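Local coordinates for protein Cys-Gly metallodipeptidase DUG1 (PDB 4G1P) that hydrolyses Cys-Gly and serves as the metal-dependent catalytic subunit of the complex that degrades glutathione in yeast, at residues 425-428 with 429-433; 307-310 with 311-315; 459-462 with 463-467; 243-246 with 247-251. All blocks are in the same frame, centred on the assembly; numbering follows the deposited sequence.

Interaction 1: residues 425-428 with 429-433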
loop_
_atom_site.group_PDB
_atom_site.type_symbol
_atom_site.label_atom_id
_atom_site.label_comp_id
_atom_site.label_asym_id
_atom_site.label_seq_id
_atom_site.Cartn_x
_atom_site.Cartn_y
_atom_site.Cartn_z
ATOM N N ILE A 425 -22.584 -14.233 -10.861
ATOM C CA ILE A 425 -23.462 -14.640 -11.979
ATOM C C ILE A 425 -24.573 -15.608 -11.626
ATOM O O ILE A 425 -25.360 -15.973 -12.503
ATOM C CB ILE A 425 -22.723 -15.277 -13.194
ATOM C CG1 ILE A 425 -21.496 -16.055 -12.740
ATOM C CG2 ILE A 425 -22.424 -14.243 -14.279
ATOM C CD1 ILE A 425 -21.840 -17.303 -11.998
ATOM N N THR A 426 -24.603 -16.053 -10.373
ATOM C CA THR A 426 -25.585 -17.019 -9.929
ATOM C C THR A 426 -27.004 -16.575 -10.329
ATOM O O THR A 426 -27.756 -17.347 -10.911
ATOM C CB THR A 426 -25.473 -17.290 -8.417
ATOM O OG1 THR A 426 -26.505 -18.204 -8.011
ATOM C CG2 THR A 426 -25.638 -15.999 -7.645
ATOM N N LEU A 427 -27.338 -15.312 -10.090
ATOM C CA LEU A 427 -28.645 -14.792 -10.460
ATOM C C LEU A 427 -28.833 -14.743 -11.967
ATOM O O LEU A 427 -29.927 -15.022 -12.469
ATOM C CB LEU A 427 -28.850 -13.402 -9.881
ATOM C CG LEU A 427 -30.273 -12.855 -9.905
ATOM C CD1 LEU A 427 -31.288 -13.887 -9.403
ATOM C CD2 LEU A 427 -30.318 -11.611 -9.051
ATOM N N THR A 428 -27.771 -14.392 -12.688
ATOM C CA THR A 428 -27.830 -14.368 -14.142
ATOM C C THR A 428 -28.101 -15.762 -14.700
ATOM O O THR A 428 -28.836 -15.906 -15.667
ATOM C CB THR A 428 -26.559 -13.767 -14.772
ATOM O OG1 THR A 428 -26.451 -12.391 -14.403
ATOM C CG2 THR A 428 -26.623 -13.842 -16.282
ATOM N N PHE A 429 -27.542 -16.800 -14.089
ATOM C CA PHE A 429 -27.857 -18.150 -14.558
ATOM C C PHE A 429 -29.336 -18.460 -14.358
ATOM O O PHE A 429 -30.029 -18.928 -15.281
ATOM C CB PHE A 429 -26.986 -19.205 -13.881
ATOM C CG PHE A 429 -25.632 -19.369 -14.521
ATOM C CD1 PHE A 429 -25.522 -19.751 -15.847
ATOM C CD2 PHE A 429 -24.465 -19.160 -13.794
ATOM C CE1 PHE A 429 -24.271 -19.903 -16.433
ATOM C CE2 PHE A 429 -23.223 -19.323 -14.381
ATOM C CZ PHE A 429 -23.128 -19.687 -15.697
ATOM N N GLN A 430 -29.821 -18.169 -13.159
ATOM C CA GLN A 430 -31.195 -18.484 -12.820
ATOM C C GLN A 430 -32.177 -17.806 -13.752
ATOM O O GLN A 430 -33.001 -18.463 -14.351
ATOM C CB GLN A 430 -31.495 -18.082 -11.394
ATOM C CG GLN A 430 -32.935 -18.241 -11.030
ATOM C CD GLN A 430 -33.195 -17.778 -9.622
ATOM O OE1 GLN A 430 -33.037 -18.546 -8.674
ATOM N NE2 GLN A 430 -33.580 -16.510 -9.470
ATOM N N ASP A 431 -32.057 -16.494 -13.892
ATOM C CA ASP A 431 -32.987 -15.714 -14.697
ATOM C C ASP A 431 -32.843 -15.917 -16.203
ATOM O O ASP A 431 -33.840 -16.111 -16.895
ATOM C CB ASP A 431 -32.863 -14.230 -14.361
ATOM C CG ASP A 431 -33.380 -13.901 -12.969
ATOM O OD1 ASP A 431 -33.816 -14.830 -12.241
ATOM O OD2 ASP A 431 -33.340 -12.706 -12.599
ATOM N N ALA A 432 -31.615 -15.872 -16.714
ATOM C CA ALA A 432 -31.398 -15.976 -18.150
ATOM C C ALA A 432 -31.772 -17.345 -18.707
ATOM O O ALA A 432 -32.276 -17.449 -19.826
ATOM C CB ALA A 432 -29.956 -15.645 -18.500
ATOM N N LEU A 433 -31.513 -18.395 -17.935
ATOM C CA LEU A 433 -31.740 -19.746 -18.418
ATOM C C LEU A 433 -33.080 -20.271 -17.926
ATOM O O LEU A 433 -33.590 -21.276 -18.429
ATOM C CB LEU A 433 -30.608 -20.684 -17.977
ATOM C CG LEU A 433 -29.177 -20.385 -18.441
ATOM C CD1 LEU A 433 -28.263 -21.582 -18.173
ATOM C CD2 LEU A 433 -29.109 -19.935 -19.919
#
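Ile425 lays its CD1 methyl against the rim of the Phe429 ring, close to the ring plane, with CD1 3.4 Å from CE2. The two side chains run side by side one helical turn apart, and in the backbone the amide of Phe429 donates to Ile425 O at 2.8 Å. The phenyl group reaches this place because its CG stands opposite the carbonyl carbon (chi1 -83°), which swings the ring back over the preceding turn. A serine in place of Phe429 would probably leave the Ile425 methyl without its aromatic neighbour and open a gap toward Leu98 and Ile182.

On the other flank Leu427 turns CD1 toward the next turn, where it passes 3.5 Å from Gln430 NE2 and 3.9 Å from Asp431 OD1. That amide nitrogen donates to OD1 at 3.2 Å and 172°, the carboxylate oxygen lying in the amide plane of Gln430. Glutamine suits the site because a primary amide can donate through NE2 to Asp431 and accept through OE1 from Trp390 NE1. Thr428 OG1 is hydrogen-bonded to Asp179 OD1.

Around helix 426-433, Phe429 and Leu433 meet Leu98 of strand 96-102, and Ile425 and Phe429 meet Ile182 of helix 178-185, as expected in the alpha/beta catalytic domain of M20 peptidases; Leu427 meets strand 378-391 on another flank. The Ile425 side chain lies about 6 Å from that of Glu171, the probable proton acceptor.

Interaction 2: residues 307-310 with 311-315; sequences EDIL and MHRWR
The chain is helical from Glu307 to Trp314, each amide of Met311, His312 and Arg313 donating to the carbonyl four residues back, and at its end the bond from Trp314 N to Leu310 O is weak. Leu310 and Trp314 point the same way from successive turns. The leucine methyl CD2 sits over the face of the six-membered ring, 4.2 Å from its centroid and 27° off the normal, a CH-pi contact made by one branch of the leucine. Leu310 O lies over a face of the indole too, 3.2 Å above the plane and toward the rim.

On another side Asp308 O is gripped twice by His312, from opposite faces of the carbonyl plane: by the backbone N at 2.9 Å and by ring atom ND1 at 3.2 Å. The ND1 donor stands above that plane and its bond is bent (137°). Tyr303 stacks on this imidazole and probably helps hold its rotation.

The helix, 306-314, lies at the dimer interface of this M20 homodimer: Ile309, His312 and Arg313 pack on Val240, Gly239 and Ile236 of the second subunit. Along that side the Ile309 methyl CG2 rests 3.9 Å from CD of Arg313, so the aliphatic part of the arginine serves as apolar packing. Flexible Met311 bends at chi3 (-52°), bringing its CE methyl to 3.6 Å from Glu307 CG, while Leu274 packs against the same methionine.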
loop_
_atom_site.group_PDB
_atom_site.type_symbol
_atom_site.label_atom_id
_atom_site.label_comp_id
_atom_site.label_asym_id
_atom_site.label_seq_id
_atom_site.Cartn_x
_atom_site.Cartn_y
_atom_site.Cartn_z
ATOM N N GLU A 307 -27.701 -17.190 16.413
ATOM C CA GLU A 307 -28.668 -16.586 15.507
ATOM C C GLU A 307 -28.124 -15.274 14.956
ATOM O O GLU A 307 -28.318 -14.943 13.784
ATOM C CB GLU A 307 -30.000 -16.357 16.234
ATOM C CG GLU A 307 -31.094 -15.733 15.373
ATOM C CD GLU A 307 -32.329 -15.326 16.172
ATOM O OE1 GLU A 307 -32.184 -14.566 17.158
ATOM O OE2 GLU A 307 -33.446 -15.768 15.810
ATOM N N ASP A 308 -27.417 -14.541 15.807
ATOM C CA ASP A 308 -26.880 -13.244 15.422
ATOM C C ASP A 308 -25.709 -13.363 14.466
ATOM O O ASP A 308 -25.673 -12.685 13.435
ATOM C CB ASP A 308 -26.477 -12.447 16.654
ATOM C CG ASP A 308 -27.670 -11.844 17.362
ATOM O OD1 ASP A 308 -28.614 -11.409 16.653
ATOM O OD2 ASP A 308 -27.656 -11.816 18.618
ATOM N N ILE A 309 -24.752 -14.220 14.815
ATOM C CA ILE A 309 -23.625 -14.481 13.942
ATOM C C ILE A 309 -24.141 -14.902 12.573
ATOM O O ILE A 309 -23.694 -14.397 11.544
ATOM C CB ILE A 309 -22.733 -15.591 14.485
ATOM C CG1 ILE A 309 -22.173 -15.208 15.853
ATOM C CG2 ILE A 309 -21.602 -15.857 13.524
ATOM C CD1 ILE A 309 -21.591 -16.375 16.629
ATOM N N LEU A 310 -25.114 -15.807 12.560
ATOM C CA LEU A 310 -25.591 -16.327 11.292
ATOM C C LEU A 310 -26.304 -15.242 10.493
ATOM O O LEU A 310 -26.046 -15.071 9.298
ATOM C CB LEU A 310 -26.457 -17.575 11.485
ATOM C CG LEU A 310 -25.777 -18.781 12.152
ATOM C CD1 LEU A 310 -26.788 -19.863 12.483
ATOM C CD2 LEU A 310 -24.645 -19.356 11.308
ATOM N N MET A 311 -27.167 -14.484 11.155
ATOM C CA MET A 311 -27.951 -13.482 10.443
ATOM C C MET A 311 -27.126 -12.299 9.958
ATOM O O MET A 311 -27.431 -11.698 8.922
ATOM C CB MET A 311 -29.142 -13.019 11.278
ATOM C CG MET A 311 -30.251 -14.060 11.343
ATOM S SD MET A 311 -31.766 -13.366 11.998
ATOM C CE MET A 311 -31.147 -12.628 13.508
ATOM N N HIS A 312 -26.069 -11.983 10.694
ATOM C CA HIS A 312 -25.182 -10.922 10.266
ATOM C C HIS A 312 -24.167 -11.362 9.204
ATOM O O HIS A 312 -23.641 -10.518 8.480
ATOM C CB HIS A 312 -24.536 -10.219 11.463
ATOM C CG HIS A 312 -25.449 -9.229 12.117
ATOM N ND1 HIS A 312 -26.093 -9.479 13.309
ATOM C CD2 HIS A 312 -25.870 -8.008 11.710
ATOM C CE1 HIS A 312 -26.855 -8.446 13.619
ATOM N NE2 HIS A 312 -26.738 -7.541 12.665
ATOM N N ARG A 313 -23.911 -12.669 9.092
ATOM C CA ARG A 313 -23.190 -13.189 7.925
ATOM C C ARG A 313 -24.088 -13.327 6.707
ATOM O O ARG A 313 -23.621 -13.189 5.589
ATOM C CB ARG A 313 -22.614 -14.575 8.173
ATOM C CG ARG A 313 -21.684 -14.689 9.329
ATOM C CD ARG A 313 -21.439 -16.154 9.621
ATOM N NE ARG A 313 -20.587 -16.756 8.606
ATOM C CZ ARG A 313 -19.483 -17.428 8.886
ATOM N NH1 ARG A 313 -19.126 -17.592 10.147
ATOM N NH2 ARG A 313 -18.747 -17.946 7.911
ATOM N N TRP A 314 -25.368 -13.632 6.917
ATOM C CA TRP A 314 -26.212 -14.084 5.804
ATOM C C TRP A 314 -27.219 -13.089 5.236
ATOM O O TRP A 314 -27.440 -13.063 4.027
ATOM C CB TRP A 314 -26.957 -15.369 6.170
ATOM C CG TRP A 314 -26.076 -16.550 6.396
ATOM C CD1 TRP A 314 -24.751 -16.655 6.096
ATOM C CD2 TRP A 314 -26.456 -17.801 6.993
ATOM N NE1 TRP A 314 -24.283 -17.887 6.472
ATOM C CE2 TRP A 314 -25.308 -18.613 7.022
ATOM C CE3 TRP A 314 -27.660 -18.310 7.507
ATOM C CZ2 TRP A 314 -25.325 -19.914 7.535
ATOM C CZ3 TRP A 314 -27.674 -19.595 8.023
ATOM C CH2 TRP A 314 -26.515 -20.382 8.033
ATOM N N ARG A 315 -27.858 -12.294 6.091
ATOM C CA ARG A 315 -29.034 -11.556 5.628
ATOM C C ARG A 315 -29.098 -10.100 6.052
ATOM O O ARG A 315 -30.026 -9.401 5.679
ATOM C CB ARG A 315 -30.330 -12.290 6.008
ATOM C CG ARG A 315 -30.535 -12.475 7.500
ATOM C CD ARG A 315 -31.534 -11.467 8.036
ATOM N NE ARG A 315 -32.763 -11.484 7.259
ATOM C CZ ARG A 315 -33.449 -10.396 6.925
ATOM N NH1 ARG A 315 -33.026 -9.203 7.316
ATOM N NH2 ARG A 315 -34.563 -10.497 6.202
#

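Interaction 3: residues 459-462 with 463-467; sequences SNFV and GGMKT
A Met-aromatic contact joins Phe461 and Met465, one turn apart on helix 458-477. The thioether methyl CE sits almost squarely over the middle of the phenyl ring, 3.6 Å from the centroid and only 5° off the normal, so the closest approach is a CH-pi contact. SD stands farther off, 4.5 Å from the centroid over the face. The bend at chi3 (-73°) of Met465 carries the methyl back across the ring, a fold that an unbranched, flexible side chain makes easily.

This is the side of the C-terminal helix that packs on helix 135-154, within the alpha/beta catalytic domain of the M20 peptidase; Ser144 and Asn147 touch both residues. Between them in sequence come Gly463 and Gly464, whose amides donate to Ser459 O at 2.8 Å and Asn460 O at 2.7 Å, respectively. On a different side Val462 and Lys466 run alongside each other, CG1 3.6 Å from CE; the lysine's long extended methylene chain covers the valine while its NZ reaches a salt bridge with Asp13 of helix 5-14. Thr467 folds its hydroxyl back to Gly463 O, donating from OG1 at 2.8 Å, and its own amide meets the same oxygen from the opposite face.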
loop_
_atom_site.group_PDB
_atom_site.type_symbol
_atom_site.label_atom_id
_atom_site.label_comp_id
_atom_site.label_asym_id
_atom_site.label_seq_id
_atom_site.Cartn_x
_atom_site.Cartn_y
_atom_site.Cartn_z
ATOM N N SER A 459 -10.274 -34.811 2.729
ATOM C CA SER A 459 -11.575 -35.406 3.035
ATOM C C SER A 459 -12.702 -34.675 2.333
ATOM O O SER A 459 -13.651 -35.298 1.875
ATOM C CB SER A 459 -11.832 -35.458 4.540
ATOM O OG SER A 459 -11.966 -34.155 5.066
ATOM N N ASN A 460 -12.589 -33.353 2.232
ATOM C CA ASN A 460 -13.566 -32.561 1.474
ATOM C C ASN A 460 -13.383 -32.704 -0.029
ATOM O O ASN A 460 -14.345 -32.668 -0.797
ATOM C CB ASN A 460 -13.486 -31.091 1.863
ATOM C CG ASN A 460 -14.012 -30.839 3.254
ATOM O OD1 ASN A 460 -13.388 -31.234 4.242
ATOM N ND2 ASN A 460 -15.160 -30.172 3.344
ATOM N N PHE A 461 -12.136 -32.871 -0.440
ATOM C CA PHE A 461 -11.835 -33.062 -1.841
ATOM C C PHE A 461 -12.479 -34.360 -2.303
ATOM O O PHE A 461 -13.294 -34.360 -3.222
ATOM C CB PHE A 461 -10.324 -33.078 -2.062
ATOM C CG PHE A 461 -9.930 -33.131 -3.489
ATOM C CD1 PHE A 461 -10.651 -32.435 -4.438
ATOM C CD2 PHE A 461 -8.835 -33.886 -3.895
ATOM C CE1 PHE A 461 -10.300 -32.490 -5.780
ATOM C CE2 PHE A 461 -8.464 -33.942 -5.238
ATOM C CZ PHE A 461 -9.194 -33.239 -6.179
ATOM N N VAL A 462 -12.137 -35.457 -1.639
ATOM C CA VAL A 462 -12.692 -36.754 -1.996
ATOM C C VAL A 462 -14.191 -36.823 -1.706
ATOM O O VAL A 462 -14.978 -37.222 -2.572
ATOM C CB VAL A 462 -11.969 -37.903 -1.276
ATOM C CG1 VAL A 462 -12.682 -39.219 -1.529
ATOM C CG2 VAL A 462 -10.511 -37.969 -1.724
ATOM N N GLY A 463 -14.582 -36.416 -0.501
ATOM C CA GLY A 463 -15.986 -36.387 -0.126
ATOM C C GLY A 463 -16.832 -35.574 -1.090
ATOM O O GLY A 463 -17.955 -35.972 -1.442
ATOM N N GLY A 464 -16.285 -34.440 -1.533
ATOM C CA GLY A 464 -17.002 -33.546 -2.420
ATOM C C GLY A 464 -17.164 -34.134 -3.809
ATOM O O GLY A 464 -18.157 -33.878 -4.497
ATOM N N MET A 465 -16.181 -34.920 -4.234
ATOM C CA MET A 465 -16.243 -35.524 -5.557
ATOM C C MET A 465 -17.311 -36.600 -5.588
ATOM O O MET A 465 -18.145 -36.650 -6.502
ATOM C CB MET A 465 -14.893 -36.113 -5.949
ATOM C CG MET A 465 -13.973 -35.111 -6.631
ATOM S SD MET A 465 -12.402 -35.832 -7.158
ATOM C CE MET A 465 -11.581 -36.042 -5.573
ATOM N N LYS A 466 -17.275 -37.459 -4.572
ATOM C CA LYS A 466 -18.259 -38.507 -4.418
ATOM C C LYS A 466 -19.628 -37.874 -4.259
ATOM O O LYS A 466 -20.609 -38.399 -4.775
ATOM C CB LYS A 466 -17.911 -39.386 -3.219
ATOM C CG LYS A 466 -16.600 -40.147 -3.397
ATOM C CD LYS A 466 -16.199 -40.905 -2.146
ATOM C CE LYS A 466 -15.031 -41.855 -2.411
ATOM N NZ LYS A 466 -14.666 -42.668 -1.221
ATOM N N THR A 467 -19.698 -36.733 -3.575
ATOM C CA THR A 467 -20.984 -36.063 -3.417
ATOM C C THR A 467 -21.471 -35.496 -4.752
ATOM O O THR A 467 -22.662 -35.560 -5.082
ATOM C CB THR A 467 -20.956 -34.965 -2.326
ATOM O OG1 THR A 467 -20.710 -35.565 -1.053
ATOM C CG2 THR A 467 -22.293 -34.232 -2.253
#

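Interaction 4: residues 243-246 with 247-251; sequences EPMI and DLMQV
Glu243 O, at the N-cap position of helix 244-252, accepts two backbone bonds, from Ile246 N at 2.9 Å and from Asp247 N at 3.2 Å. Proline suits the next place, since the first turn asks no amide hydrogen of it. The Glu243 carboxylate lies clear of this turn, hydrogen-bonded to Ser320 OG and Ile321 N of the second subunit.

The buried carboxylate of Asp247 suits its place because its partners satisfy it: OD2 bonds Ser375 OG and Asn377 ND2, and OD1 bonds Ser258 OG of the second subunit. With an alanine here, Ser375 and Asn377 would probably lose the oxygen they share, and Ser258 of the second subunit its tie across the dimer.

On another side Met245 and Met249 meet methyl to methyl, CE to CE at 3.6 Å. The bend at chi2 (-56°) of Met245 places SD 4.2 Å from Leu248 CD2, and the further bend at chi3 turns CE toward the Met249 methyl. Leu248 then packs on strands 210-226 and 340-349, and Met249 on Met249 of the second subunit. This is a helix lying on a beta sheet at the dimer interface, consistent with the lid domain through which M20 peptidases pair.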
loop_
_atom_site.group_PDB
_atom_site.type_symbol
_atom_site.label_atom_id
_atom_site.label_comp_id
_atom_site.label_asym_id
_atom_site.label_seq_id
_atom_site.Cartn_x
_atom_site.Cartn_y
_atom_site.Cartn_z
ATOM N N GLU A 243 -4.327 18.048 2.922
ATOM C CA GLU A 243 -3.883 16.686 2.634
ATOM C C GLU A 243 -5.041 15.732 2.298
ATOM O O GLU A 243 -5.926 15.492 3.126
ATOM C CB GLU A 243 -3.054 16.139 3.796
ATOM C CG GLU A 243 -1.951 17.084 4.249
ATOM C CD GLU A 243 -0.993 16.471 5.272
ATOM O OE1 GLU A 243 -1.043 15.241 5.518
ATOM O OE2 GLU A 243 -0.183 17.227 5.844
ATOM N N PRO A 244 -5.040 15.191 1.070
ATOM C CA PRO A 244 -6.002 14.165 0.664
ATOM C C PRO A 244 -6.117 13.029 1.687
ATOM O O PRO A 244 -7.230 12.624 2.009
ATOM C CB PRO A 244 -5.419 13.660 -0.651
ATOM C CG PRO A 244 -4.763 14.857 -1.222
ATOM C CD PRO A 244 -4.182 15.609 -0.052
ATOM N N MET A 245 -4.995 12.550 2.212
ATOM C CA MET A 245 -5.042 11.511 3.235
ATOM C C MET A 245 -5.846 11.899 4.479
ATOM O O MET A 245 -6.497 11.048 5.091
ATOM C CB MET A 245 -3.638 11.042 3.629
ATOM C CG MET A 245 -3.090 9.931 2.741
ATOM S SD MET A 245 -4.125 8.436 2.634
ATOM C CE MET A 245 -3.862 7.719 4.253
ATOM N N ILE A 246 -5.805 13.173 4.851
ATOM C CA ILE A 246 -6.494 13.618 6.052
ATOM C C ILE A 246 -8.010 13.642 5.816
ATOM O O ILE A 246 -8.792 13.128 6.624
ATOM C CB ILE A 246 -5.955 14.969 6.525
ATOM C CG1 ILE A 246 -4.520 14.800 7.025
ATOM C CG2 ILE A 246 -6.817 15.538 7.625
ATOM C CD1 ILE A 246 -3.802 16.108 7.349
ATOM N N ASP A 247 -8.422 14.216 4.693
ATOM C CA ASP A 247 -9.828 14.170 4.318
ATOM C C ASP A 247 -10.311 12.723 4.262
ATOM O O ASP A 247 -11.372 12.385 4.806
ATOM C CB ASP A 247 -10.046 14.854 2.970
ATOM C CG ASP A 247 -9.565 16.298 2.969
ATOM O OD1 ASP A 247 -9.409 16.853 4.075
ATOM O OD2 ASP A 247 -9.345 16.868 1.875
ATOM N N LEU A 248 -9.504 11.871 3.636
ATOM C CA LEU A 248 -9.873 10.483 3.388
ATOM C C LEU A 248 -10.124 9.677 4.657
ATOM O O LEU A 248 -11.023 8.844 4.684
ATOM C CB LEU A 248 -8.825 9.782 2.524
ATOM C CG LEU A 248 -9.244 8.368 2.113
ATOM C CD1 LEU A 248 -10.384 8.451 1.110
ATOM C CD2 LEU A 248 -8.079 7.510 1.589
ATOM N N MET A 249 -9.344 9.915 5.705
ATOM C CA MET A 249 -9.594 9.232 6.966
ATOM C C MET A 249 -10.955 9.627 7.516
ATOM O O MET A 249 -11.656 8.825 8.136
ATOM C CB MET A 249 -8.503 9.536 7.985
ATOM C CG MET A 249 -7.111 9.140 7.509
ATOM S SD MET A 249 -6.915 7.381 7.135
ATOM C CE MET A 249 -7.273 7.272 5.373
ATOM N N GLN A 250 -11.341 10.867 7.272
ATOM C CA GLN A 250 -12.625 11.329 7.741
ATOM C C GLN A 250 -13.781 10.754 6.919
ATOM O O GLN A 250 -14.762 10.278 7.474
ATOM C CB GLN A 250 -12.637 12.857 7.823
ATOM C CG GLN A 250 -12.045 13.334 9.139
ATOM C CD GLN A 250 -11.385 14.695 9.065
ATOM O OE1 GLN A 250 -11.508 15.414 8.073
ATOM N NE2 GLN A 250 -10.671 15.058 10.130
ATOM N N VAL A 251 -13.657 10.773 5.601
ATOM C CA VAL A 251 -14.723 10.256 4.762
ATOM C C VAL A 251 -14.899 8.759 4.985
ATOM O O VAL A 251 -16.006 8.277 5.214
ATOM C CB VAL A 251 -14.475 10.565 3.274
ATOM C CG1 VAL A 251 -15.425 9.776 2.400
ATOM C CG2 VAL A 251 -14.646 12.053 3.012
#

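All four are local contacts along or at the ends of helices, none touching another. Interaction 1 lies nearest the catalytic centre: the side chain of Ile425 is about 10 Å from a bound zinc ion and about 9 Å from the bound glycine. In interaction 2, the side chain of Arg313 is about 12 Å from both bound glycine and cysteine; the nearest atoms of interactions 1 and 2 are about 12 Å apart. Interactions 2 and 4, centres 32 Å apart, both touch the second subunit, and the Glu243 side chain of interaction 4 is about 12 Å from a bound cysteine. Interaction 3 packs far from the annotated sites, across the chain's centre from interaction 4, their centres 49 Å apart.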